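Side-chain contacts in lipopolysaccharide core heptose(I) kinase WaaP (Pseudomonas aeruginosa, PDB 6DFL), which phosphorylates the first heptose of the lipopolysaccharide inner core with ATP and also acts as a protein-tyrosine kinase that autophosphorylates: residues Val144-Arg149 against Asp180-Ser185; Lys205-Leu210 against Thr230-Pro235; Asp223-Leu228 against Glu238-Glu243. All blocks are in the same frame, centred on the assembly; numbering follows the deposited sequence.

Contact 1 (Val144-Arg149 against Asp180-Ser185)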
loop_
_atom_site.group_PDB
_atom_site.type_symbol
_atom_site.label_atom_id
_atom_site.label_comp_id
_atom_site.label_asym_id
_atom_site.label_seq_id
_atom_site.Cartn_x
_atom_site.Cartn_y
_atom_site.Cartn_z
ATOM N N VAL A 144 1.294 1.741 -7.116
ATOM C CA VAL A 144 0.063 2.263 -6.532
ATOM C C VAL A 144 -0.988 1.160 -6.446
ATOM O O VAL A 144 -1.637 0.976 -5.409
ATOM C CB VAL A 144 -0.460 3.456 -7.352
ATOM C CG1 VAL A 144 -1.869 3.793 -6.915
ATOM C CG2 VAL A 144 0.458 4.665 -7.201
ATOM N N GLU A 145 -1.166 0.402 -7.534
ATOM C CA GLU A 145 -2.230 -0.595 -7.542
ATOM C C GLU A 145 -1.868 -1.781 -6.671
ATOM O O GLU A 145 -2.735 -2.336 -5.987
ATOM C CB GLU A 145 -2.536 -1.054 -8.968
ATOM C CG GLU A 145 -3.029 0.073 -9.838
ATOM C CD GLU A 145 -3.504 -0.418 -11.195
ATOM O OE1 GLU A 145 -3.689 -1.649 -11.331
ATOM O OE2 GLU A 145 -3.684 0.422 -12.111
ATOM N N ALA A 146 -0.600 -2.189 -6.687
ATOM C CA ALA A 146 -0.199 -3.312 -5.852
ATOM C C ALA A 146 -0.435 -3.019 -4.371
ATOM O O ALA A 146 -0.688 -3.942 -3.587
ATOM C CB ALA A 146 1.266 -3.653 -6.105
ATOM N N VAL A 147 -0.399 -1.749 -3.966
ATOM C CA VAL A 147 -0.650 -1.472 -2.556
ATOM C C VAL A 147 -2.142 -1.440 -2.303
ATOM O O VAL A 147 -2.627 -1.953 -1.287
ATOM C CB VAL A 147 0.031 -0.162 -2.115
ATOM C CG1 VAL A 147 -0.276 0.130 -0.664
ATOM C CG2 VAL A 147 1.529 -0.254 -2.359
ATOM N N ALA A 148 -2.883 -0.817 -3.218
ATOM C CA ALA A 148 -4.339 -0.895 -3.184
ATOM C C ALA A 148 -4.814 -2.335 -3.011
ATOM O O ALA A 148 -5.674 -2.609 -2.174
ATOM C CB ALA A 148 -4.911 -0.264 -4.438
ATOM N N ARG A 149 -4.194 -3.287 -3.708
ATOM C CA ARG A 149 -4.633 -4.673 -3.571
ATOM C C ARG A 149 -4.306 -5.240 -2.203
ATOM O O ARG A 149 -5.114 -5.969 -1.610
ATOM C CB ARG A 149 -4.014 -5.549 -4.660
ATOM C CG ARG A 149 -4.730 -5.456 -6.001
ATOM C CD ARG A 149 -4.220 -6.496 -6.990
ATOM N NE ARG A 149 -2.758 -6.512 -7.116
ATOM C CZ ARG A 149 -2.078 -5.901 -8.086
ATOM N NH1 ARG A 149 -2.736 -5.212 -9.022
ATOM N NH2 ARG A 149 -0.743 -5.977 -8.118
ATOM N N ASP A 180 6.114 -5.088 -14.792
ATOM C CA ASP A 180 5.479 -6.373 -15.030
ATOM C C ASP A 180 5.886 -7.405 -14.008
ATOM O O ASP A 180 5.222 -8.441 -13.890
ATOM C CB ASP A 180 5.808 -6.877 -16.436
ATOM C CG ASP A 180 5.279 -5.957 -17.502
ATOM O OD1 ASP A 180 4.095 -5.573 -17.401
ATOM O OD2 ASP A 180 6.049 -5.584 -18.413
ATOM N N ASP A 181 6.932 -7.124 -13.246
ATOM C CA ASP A 181 7.489 -8.111 -12.333
ATOM C C ASP A 181 8.088 -7.375 -11.132
ATOM O O ASP A 181 9.144 -6.741 -11.248
ATOM C CB ASP A 181 8.521 -8.957 -13.056
ATOM C CG ASP A 181 8.809 -10.240 -12.336
ATOM O OD1 ASP A 181 7.894 -11.098 -12.292
ATOM O OD2 ASP A 181 9.941 -10.388 -11.808
ATOM N N PHE A 182 7.392 -7.453 -9.995
ATOM C CA PHE A 182 7.849 -6.945 -8.703
ATOM C C PHE A 182 6.935 -7.503 -7.622
ATOM O O PHE A 182 5.750 -7.744 -7.867
ATOM C CB PHE A 182 7.843 -5.414 -8.651
ATOM C CG PHE A 182 6.472 -4.804 -8.729
ATOM C CD1 PHE A 182 5.920 -4.461 -9.956
ATOM C CD2 PHE A 182 5.738 -4.558 -7.581
ATOM C CE1 PHE A 182 4.654 -3.887 -10.043
ATOM C CE2 PHE A 182 4.461 -3.986 -7.656
ATOM C CZ PHE A 182 3.920 -3.651 -8.896
ATOM N N ARG A 183 7.484 -7.699 -6.422
ATOM C CA ARG A 183 6.665 -8.156 -5.308
ATOM C C ARG A 183 6.868 -7.273 -4.083
ATOM O O ARG A 183 7.982 -6.816 -3.798
ATOM C CB ARG A 183 6.952 -9.616 -4.954
ATOM C CG ARG A 183 8.371 -9.914 -4.590
ATOM C CD ARG A 183 8.559 -11.404 -4.415
ATOM N NE ARG A 183 9.909 -11.709 -3.966
ATOM C CZ ARG A 183 10.221 -12.100 -2.737
ATOM N NH1 ARG A 183 9.271 -12.243 -1.817
ATOM N NH2 ARG A 183 11.487 -12.348 -2.426
ATOM N N LEU A 184 5.770 -7.029 -3.378
ATOM C CA LEU A 184 5.743 -6.254 -2.158
ATOM C C LEU A 184 5.568 -7.182 -0.963
ATOM O O LEU A 184 5.121 -8.321 -1.100
ATOM C CB LEU A 184 4.621 -5.214 -2.199
ATOM C CG LEU A 184 4.768 -4.161 -3.298
ATOM C CD1 LEU A 184 3.691 -3.109 -3.195
ATOM C CD2 LEU A 184 6.150 -3.510 -3.265
ATOM N N SER A 185 5.996 -6.701 0.209
ATOM C CA SER A 185 5.624 -7.285 1.487
ATOM C C SER A 185 5.236 -6.157 2.428
ATOM O O SER A 185 5.897 -5.109 2.458
ATOM C CB SER A 185 6.757 -8.097 2.100
ATOM O OG SER A 185 7.175 -9.114 1.225
#
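Phe182 is the first residue of 180-185 to reach the helix, and it meets Ala146. It does so with one edge of its ring. Its CE2 lies 3.6 Å from Ala146 CB, and its CZ is next at 3.9 Å from the same methyl. The methyl sits near the ring plane, so the ring abuts it rather than covering it with a face. The CB of Phe182 does not itself point at the helix. The CG of Phe182 stands between the backbone N and the carbonyl carbon (chi1 66°), and this turns the far edge of the ring inward. The same ring also packs on Ala142 and Leu143, further back on helix 137-156.

Leu184 turns back toward the helix, and its CA is 7.6 Å from the CA of Ala146. One branch makes the contact. CD1 lies 3.8 Å from Ala146 CB and 3.7 Å from Val147 CG2, so one branch end touches two neighbouring helix residues. The Val147 and Leu184 side chains cross at about a right angle. With CG1 of Val147 anti to the backbone N (chi1 178°), CG2 is the branch that meets Leu184. Val147 also touches the bound acyl-phosphopantetheine.

Ser185 ties the strand to strand 169-172, as its OG hydrogen-bonds with His172 NE2.

The contact is wholly apolar and buries 136 Å² in all. Ala146 CB, a single methyl, is touched by both Phe182 and Leu184. A long helix is packed here against strand 184-186 of a small antiparallel sheet that also contains strand 169-172. This pairing, with the two strands following the probable catalytic loop, is typical of the C-terminal lobe of the protein kinase fold.

Contact 2 (Lys205-Leu210 against Thr230-Pro235)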
loop_
_atom_site.group_PDB
_atom_site.type_symbol
_atom_site.label_atom_id
_atom_site.label_comp_id
_atom_site.label_asym_id
_atom_site.label_seq_id
_atom_site.Cartn_x
_atom_site.Cartn_y
_atom_site.Cartn_z
ATOM N N LYS A 205 -8.978 4.749 9.029
ATOM C CA LYS A 205 -7.739 5.204 9.651
ATOM C C LYS A 205 -6.526 4.748 8.842
ATOM O O LYS A 205 -5.669 5.564 8.491
ATOM C CB LYS A 205 -7.655 4.719 11.104
ATOM C CG LYS A 205 -8.583 5.460 12.098
ATOM C CD LYS A 205 -8.014 5.441 13.529
ATOM C CE LYS A 205 -8.880 6.204 14.537
ATOM N NZ LYS A 205 -10.046 5.405 15.030
ATOM N N ASP A 206 -6.460 3.450 8.495
ATOM C CA ASP A 206 -5.372 2.942 7.656
ATOM C C ASP A 206 -5.288 3.706 6.342
ATOM O O ASP A 206 -4.193 4.072 5.893
ATOM C CB ASP A 206 -5.580 1.466 7.336
ATOM C CG ASP A 206 -5.135 0.529 8.434
ATOM O OD1 ASP A 206 -4.786 0.959 9.563
ATOM O OD2 ASP A 206 -5.163 -0.691 8.141
ATOM N N LEU A 207 -6.438 3.876 5.669
ATOM C CA LEU A 207 -6.468 4.575 4.391
ATOM C C LEU A 207 -6.015 6.013 4.540
ATOM O O LEU A 207 -5.308 6.542 3.680
ATOM C CB LEU A 207 -7.877 4.560 3.799
ATOM C CG LEU A 207 -8.512 3.277 3.267
ATOM C CD1 LEU A 207 -9.922 3.609 2.824
ATOM C CD2 LEU A 207 -7.679 2.710 2.141
ATOM N N ALA A 208 -6.461 6.680 5.598
ATOM C CA ALA A 208 -5.972 8.019 5.898
ATOM C C ALA A 208 -4.459 8.016 6.046
ATOM O O ALA A 208 -3.749 8.779 5.382
ATOM C CB ALA A 208 -6.642 8.534 7.169
ATOM N N ALA A 209 -3.940 7.141 6.902
ATOM C CA ALA A 209 -2.505 7.134 7.160
ATOM C C ALA A 209 -1.729 6.791 5.894
ATOM O O ALA A 209 -0.716 7.432 5.587
ATOM C CB ALA A 209 -2.186 6.157 8.286
ATOM N N LEU A 210 -2.202 5.807 5.117
ATOM C CA LEU A 210 -1.479 5.484 3.895
ATOM C C LEU A 210 -1.394 6.698 2.987
ATOM O O LEU A 210 -0.324 7.008 2.447
ATOM C CB LEU A 210 -2.133 4.315 3.188
ATOM C CG LEU A 210 -1.297 3.916 1.987
ATOM C CD1 LEU A 210 0.078 3.480 2.407
ATOM C CD2 LEU A 210 -2.002 2.809 1.209
ATOM N N THR A 230 -8.992 0.277 -7.220
ATOM C CA THR A 230 -8.409 -1.020 -6.904
ATOM C C THR A 230 -8.616 -1.361 -5.438
ATOM O O THR A 230 -8.851 -2.525 -5.089
ATOM C CB THR A 230 -6.934 -1.013 -7.246
ATOM O OG1 THR A 230 -6.778 -0.572 -8.591
ATOM C CG2 THR A 230 -6.320 -2.387 -7.107
ATOM N N TYR A 231 -8.575 -0.351 -4.563
ATOM C CA TYR A 231 -8.726 -0.627 -3.136
ATOM C C TYR A 231 -10.125 -1.161 -2.827
ATOM O O TYR A 231 -10.275 -2.206 -2.182
ATOM C CB TYR A 231 -8.430 0.618 -2.289
ATOM C CG TYR A 231 -8.840 0.361 -0.861
ATOM C CD1 TYR A 231 -8.127 -0.552 -0.062
ATOM C CD2 TYR A 231 -9.956 0.981 -0.316
ATOM C CE1 TYR A 231 -8.525 -0.837 1.204
ATOM C CE2 TYR A 231 -10.351 0.706 0.976
ATOM C CZ TYR A 231 -9.628 -0.204 1.723
ATOM O OH TYR A 231 -10.014 -0.491 3.000
ATOM N N PHE A 232 -11.161 -0.444 -3.271
ATOM C CA PHE A 232 -12.539 -0.841 -3.000
ATOM C C PHE A 232 -13.042 -1.946 -3.923
ATOM O O PHE A 232 -13.917 -2.717 -3.519
ATOM C CB PHE A 232 -13.466 0.367 -3.117
ATOM C CG PHE A 232 -13.326 1.368 -1.992
ATOM C CD1 PHE A 232 -13.906 1.125 -0.757
ATOM C CD2 PHE A 232 -12.677 2.568 -2.193
ATOM C CE1 PHE A 232 -13.834 2.034 0.240
ATOM C CE2 PHE A 232 -12.581 3.491 -1.180
ATOM C CZ PHE A 232 -13.156 3.223 0.043
ATOM N N ARG A 233 -12.488 -2.074 -5.130
ATOM C CA ARG A 233 -12.991 -3.022 -6.128
ATOM C C ARG A 233 -14.474 -2.745 -6.366
ATOM O O ARG A 233 -15.329 -3.614 -6.204
ATOM C CB ARG A 233 -12.750 -4.471 -5.703
ATOM C CG ARG A 233 -11.377 -4.739 -5.104
ATOM C CD ARG A 233 -11.187 -6.215 -4.781
ATOM N NE ARG A 233 -12.310 -6.726 -3.999
ATOM C CZ ARG A 233 -12.466 -8.002 -3.644
ATOM N NH1 ARG A 233 -11.559 -8.907 -3.999
ATOM N NH2 ARG A 233 -13.533 -8.378 -2.938
ATOM N N ARG A 234 -14.750 -1.492 -6.640
ATOM C CA ARG A 234 -16.092 -0.945 -6.903
ATOM C C ARG A 234 -15.845 0.096 -7.985
ATOM O O ARG A 234 -14.732 0.502 -8.225
ATOM C CB ARG A 234 -16.732 -0.301 -5.671
ATOM C CG ARG A 234 -16.951 -1.215 -4.472
ATOM C CD ARG A 234 -17.837 -2.422 -4.798
ATOM N NE ARG A 234 -19.180 -2.041 -5.231
ATOM C CZ ARG A 234 -20.070 -2.881 -5.768
ATOM N NH1 ARG A 234 -19.784 -4.168 -5.940
ATOM N NH2 ARG A 234 -21.256 -2.430 -6.122
ATOM N N PRO A 235 -16.917 0.468 -8.703
ATOM C CA PRO A 235 -16.717 1.489 -9.735
ATOM C C PRO A 235 -16.314 2.795 -9.094
ATOM O O PRO A 235 -16.651 3.084 -7.945
ATOM C CB PRO A 235 -18.094 1.576 -10.409
ATOM C CG PRO A 235 -18.682 0.191 -10.214
ATOM C CD PRO A 235 -18.216 -0.209 -8.834
#
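Leu207 packs by a CH-pi contact on the ring of Tyr231. Its CD2 stands 3.5 Å from the centroid of that ring and only 11° off the ring normal, so the methyl sits over the middle of one face. The two side chains approach from opposite directions. Tyr231 has its CG anti to the backbone N (chi1 170°), which extends the ring toward helix 200-212.

The other branch of Leu207 makes plain apolar contacts. CD1 lies 3.5 Å from Tyr231 CE2, near the rim of the ring. The same methyl is 4.3 Å from Phe232 CZ, a looser and oblique approach. Within 230-235 the two rings also meet: Tyr231 CD2 lies 3.6 Å above the plane of the Phe232 ring, over its centre.

Polar groups bond outside the two segments. His155 of helix 137-156 bridges them, with ND1 to Tyr231 OH and NE2 to Asp206 OD2. Asp206 OD2 also takes the backbone N of His161, and OD1 that of Arg162. An aspartate in this helix that holds the backbone of the His-Arg-Asp loop, by similarity catalytic, is a hallmark of the protein kinase C-terminal lobe.

Contact 3 (Asp223-Leu228 against Glu238-Glu243). With G9S (S-[2-({N-[(2S)-2-hydroxy-3,3-dimethyl-4-(phosphonooxy)butanoyl]-beta-alanyl}amino)ethyl] hexadecanethioate), chain C.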
loop_
_atom_site.group_PDB
_atom_site.type_symbol
_atom_site.label_atom_id
_atom_site.label_comp_id
_atom_site.label_asym_id
_atom_site.label_seq_id
_atom_site.Cartn_x
_atom_site.Cartn_y
_atom_site.Cartn_z
ATOM N N ASP A 223 -3.776 9.027 -10.189
ATOM C CA ASP A 223 -3.130 7.974 -9.415
ATOM C C ASP A 223 -3.897 7.689 -8.134
ATOM O O ASP A 223 -3.895 6.559 -7.649
ATOM C CB ASP A 223 -1.685 8.349 -9.098
ATOM C CG ASP A 223 -0.870 8.656 -10.340
ATOM O OD1 ASP A 223 -1.087 8.005 -11.400
ATOM O OD2 ASP A 223 0.002 9.556 -10.248
ATOM N N LYS A 224 -4.585 8.683 -7.585
ATOM C CA LYS A 224 -5.347 8.436 -6.367
ATOM C C LYS A 224 -6.674 7.738 -6.665
ATOM O O LYS A 224 -7.086 6.846 -5.911
ATOM C CB LYS A 224 -5.570 9.753 -5.607
ATOM C CG LYS A 224 -4.283 10.456 -5.140
ATOM C CD LYS A 224 -4.578 11.857 -4.623
ATOM C CE LYS A 224 -3.332 12.723 -4.646
ATOM N NZ LYS A 224 -3.587 14.050 -4.012
ATOM N N LEU A 225 -7.359 8.129 -7.751
ATOM C CA LEU A 225 -8.561 7.399 -8.179
ATOM C C LEU A 225 -8.223 5.963 -8.555
ATOM O O LEU A 225 -8.937 5.033 -8.169
ATOM C CB LEU A 225 -9.241 8.113 -9.350
ATOM C CG LEU A 225 -9.662 9.566 -9.128
ATOM C CD1 LEU A 225 -10.060 10.229 -10.430
ATOM C CD2 LEU A 225 -10.780 9.621 -8.121
ATOM N N ARG A 226 -7.145 5.759 -9.320
ATOM C CA ARG A 226 -6.660 4.402 -9.543
ATOM C C ARG A 226 -6.540 3.655 -8.225
ATOM O O ARG A 226 -6.995 2.516 -8.105
ATOM C CB ARG A 226 -5.304 4.431 -10.249
ATOM C CG ARG A 226 -5.352 4.349 -11.751
ATOM C CD ARG A 226 -4.052 4.732 -12.428
ATOM N NE ARG A 226 -4.287 5.318 -13.748
ATOM C CZ ARG A 226 -4.097 6.601 -14.064
ATOM N NH1 ARG A 226 -3.628 7.464 -13.163
ATOM N NH2 ARG A 226 -4.363 7.029 -15.296
ATOM N N PHE A 227 -5.941 4.290 -7.209
ATOM C CA PHE A 227 -5.821 3.616 -5.926
ATOM C C PHE A 227 -7.188 3.241 -5.377
ATOM O O PHE A 227 -7.381 2.117 -4.907
ATOM C CB PHE A 227 -5.078 4.481 -4.896
ATOM C CG PHE A 227 -4.904 3.781 -3.593
ATOM C CD1 PHE A 227 -3.764 3.039 -3.348
ATOM C CD2 PHE A 227 -5.913 3.765 -2.659
ATOM C CE1 PHE A 227 -3.619 2.332 -2.173
ATOM C CE2 PHE A 227 -5.762 3.061 -1.476
ATOM C CZ PHE A 227 -4.615 2.346 -1.240
ATOM N N LEU A 228 -8.118 4.198 -5.345
ATOM C CA LEU A 228 -9.410 3.965 -4.700
ATOM C C LEU A 228 -10.185 2.842 -5.387
ATOM O O LEU A 228 -10.768 1.977 -4.714
ATOM C CB LEU A 228 -10.226 5.252 -4.709
ATOM C CG LEU A 228 -9.685 6.386 -3.820
ATOM C CD1 LEU A 228 -10.323 7.722 -4.211
ATOM C CD2 LEU A 228 -9.956 6.066 -2.364
ATOM N N GLU A 238 -19.318 5.032 -7.922
ATOM C CA GLU A 238 -19.895 4.666 -6.633
ATOM C C GLU A 238 -18.993 5.111 -5.469
ATOM O O GLU A 238 -19.490 5.629 -4.457
ATOM C CB GLU A 238 -20.141 3.157 -6.613
ATOM C CG GLU A 238 -20.748 2.577 -5.346
ATOM C CD GLU A 238 -20.825 1.062 -5.436
ATOM O OE1 GLU A 238 -21.037 0.571 -6.553
ATOM O OE2 GLU A 238 -20.658 0.347 -4.424
ATOM N N ILE A 239 -17.672 4.926 -5.592
ATOM C CA ILE A 239 -16.752 5.299 -4.507
ATOM C C ILE A 239 -16.875 6.785 -4.195
ATOM O O ILE A 239 -17.126 7.183 -3.053
ATOM C CB ILE A 239 -15.303 4.935 -4.869
ATOM C CG1 ILE A 239 -15.144 3.431 -4.924
ATOM C CG2 ILE A 239 -14.308 5.532 -3.838
ATOM C CD1 ILE A 239 -14.017 3.018 -5.820
ATOM N N LEU A 240 -16.724 7.624 -5.222
ATOM C CA LEU A 240 -16.822 9.067 -5.058
ATOM C C LEU A 240 -18.158 9.508 -4.491
ATOM O O LEU A 240 -18.259 10.605 -3.932
ATOM C CB LEU A 240 -16.588 9.741 -6.397
ATOM C CG LEU A 240 -15.191 9.444 -6.947
ATOM C CD1 LEU A 240 -15.114 9.800 -8.425
ATOM C CD2 LEU A 240 -14.129 10.205 -6.161
ATOM N N ARG A 241 -19.188 8.681 -4.605
ATOM C CA ARG A 241 -20.486 9.059 -4.075
ATOM C C ARG A 241 -20.636 8.611 -2.625
ATOM O O ARG A 241 -21.019 9.406 -1.765
ATOM C CB ARG A 241 -21.599 8.469 -4.964
ATOM C CG ARG A 241 -23.030 8.742 -4.514
ATOM C CD ARG A 241 -23.981 8.617 -5.715
ATOM N NE ARG A 241 -25.350 8.996 -5.384
ATOM C CZ ARG A 241 -26.411 8.218 -5.585
ATOM N NH1 ARG A 241 -26.266 7.018 -6.144
ATOM N NH2 ARG A 241 -27.626 8.646 -5.251
ATOM N N ASP A 242 -20.324 7.345 -2.341
ATOM C CA ASP A 242 -20.581 6.788 -1.018
ATOM C C ASP A 242 -19.479 7.127 -0.015
ATOM O O ASP A 242 -19.735 7.140 1.194
ATOM C CB ASP A 242 -20.742 5.265 -1.096
ATOM C CG ASP A 242 -21.932 4.817 -1.978
ATOM O OD1 ASP A 242 -22.726 5.672 -2.440
ATOM O OD2 ASP A 242 -22.061 3.591 -2.197
ATOM N N GLU A 243 -18.255 7.377 -0.477
ATOM C CA GLU A 243 -17.169 7.751 0.418
ATOM C C GLU A 243 -16.886 9.253 0.387
ATOM O O GLU A 243 -15.835 9.688 0.861
ATOM C CB GLU A 243 -15.909 6.943 0.087
ATOM C CG GLU A 243 -16.110 5.416 0.070
ATOM C CD GLU A 243 -16.591 4.839 1.398
ATOM O OE1 GLU A 243 -16.439 5.512 2.440
ATOM O OE2 GLU A 243 -17.137 3.704 1.394
HETATM C C1 G9S C . -10.346 12.710 -6.308
HETATM C C2 G9S C . -10.117 14.728 -7.801
HETATM C C3 G9S C . -10.293 16.223 -8.013
HETATM C C4 G9S C . -11.715 16.744 -7.902
HETATM C C5 G9S C . -13.992 15.498 -7.485
HETATM C C6 G9S C . -14.565 14.904 -10.013
HETATM C C7 G9S C . -15.369 15.508 -11.139
HETATM C C8 G9S C . -13.145 14.705 -10.473
HETATM C C10 G9S C . -9.337 11.797 -3.083
HETATM C C11 G9S C . -9.061 11.976 -1.616
HETATM C C12 G9S C . -7.963 11.099 -1.062
HETATM C C13 G9S C . -7.212 10.265 -2.085
HETATM C C14 G9S C . -7.338 8.742 -1.943
HETATM C C15 G9S C . -6.182 8.011 -1.279
HETATM C C16 G9S C . -4.931 7.781 -2.093
HETATM N N2 G9S C . -10.502 14.125 -6.534
HETATM C C19 G9S C . -8.986 12.252 -5.845
HETATM C C20 G9S C . -15.186 13.585 -9.665
HETATM C C21 G9S C . -4.053 6.584 -1.743
HETATM C C22 G9S C . -2.597 6.726 -2.176
HETATM C C23 G9S C . -1.567 5.832 -1.550
HETATM C C24 G9S C . -0.799 4.940 -2.504
HETATM C C25 G9S C . 0.420 4.174 -2.008
HETATM C C26 G9S C . 1.450 3.721 -3.048
HETATM C C27 G9S C . 2.584 4.679 -3.364
HETATM C C28 G9S C . 3.709 4.118 -4.182
HETATM C C29 G9S C . 5.068 4.075 -3.558
HETATM C C30 G9S C . -14.653 15.900 -8.811
HETATM N N3 G9S C . -12.638 15.913 -7.089
HETATM O O2 G9S C . -9.666 14.031 -8.703
HETATM O O3 G9S C . -10.252 11.089 -3.487
HETATM O O4 G9S C . -14.631 14.803 -6.701
HETATM O O5 G9S C . -14.269 17.183 -9.153
HETATM O O6 G9S C . -16.465 16.281 -10.762
HETATM O O8 G9S C . -18.581 17.544 -11.319
HETATM O O9 G9S C . -18.581 15.036 -11.434
HETATM P P1 G9S C . -17.773 16.302 -11.633
HETATM S S1 G9S C . -8.491 12.849 -4.235
#
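Leu225 and Leu240 meet through their ends, with Leu225 CD2 3.9 Å from Leu240 CD2. Neither CB aims straight at the other helix; the branches close the distance. One residue earlier, Ile239 does point across. Its CD1 packs 3.6 Å from the backbone O of Leu228, while its CG2 lies 4.2 Å from Leu228 CB. Ile239 holds CG2 anti to the backbone N, and the chain through CG1 carries CD1 to that carbonyl.

The same leucines line the pocket of the bound hexadecanoyl-phosphopantetheine. Leu225 CD2 lies 3.6 Å from ligand C1, in the cysteamine part. Leu228 CD1 is 3.4 Å from O3, the thioester oxygen. Leu240 CD1 touches C20, a methyl of the pantoyl group. Phe227 turns to the acyl chain and takes C21 over one face, 3.4 Å above the ring plane and offset toward the rim. The aliphatic part of Lys224 borders the start of the chain.

The two segments belong to consecutive helices, 221-232 and 236-242, in the helical C-terminal part of the kinase fold. Here they form part of the pocket of a fatty acyl thioester. Phosphopantetheine is the prosthetic group of acyl carrier proteins, here loaded with a hexadecanoyl chain.

Further out, Leu247 of helix 244-257 packs on both Leu228 and Leu240. Lys224 NZ hydrogen-bonds with Tyr211 OH. Arg226 NH1 forms a salt bridge with Asp223 OD1 at 3.1 Å, one turn back on its helix. Arg226 NE and NH2 both form salt bridges to acidic groups of another protein chain.

In the fold
Contacts 1 and 2 are core: they lie inside one chain, and no other protein chain touches their segments. Contact 3 is also buried but lies furthest out, about 23 Å from the chain centre, and it meets another protein chain. Contacts 2 and 3 share helix 221-232; contact 1 joins a helix to a strand. Phe227 of contact 3 packs against Val144 and Ala148 of contact 1 and Leu207 and Leu210 of contact 2. Ring-edge and aliphatic packing in contact 1 gives way to a methyl on a ring face in contact 2. Contact 3 is aliphatic and also lines the ligand, with salt bridges from Arg226 to the other chain beside it.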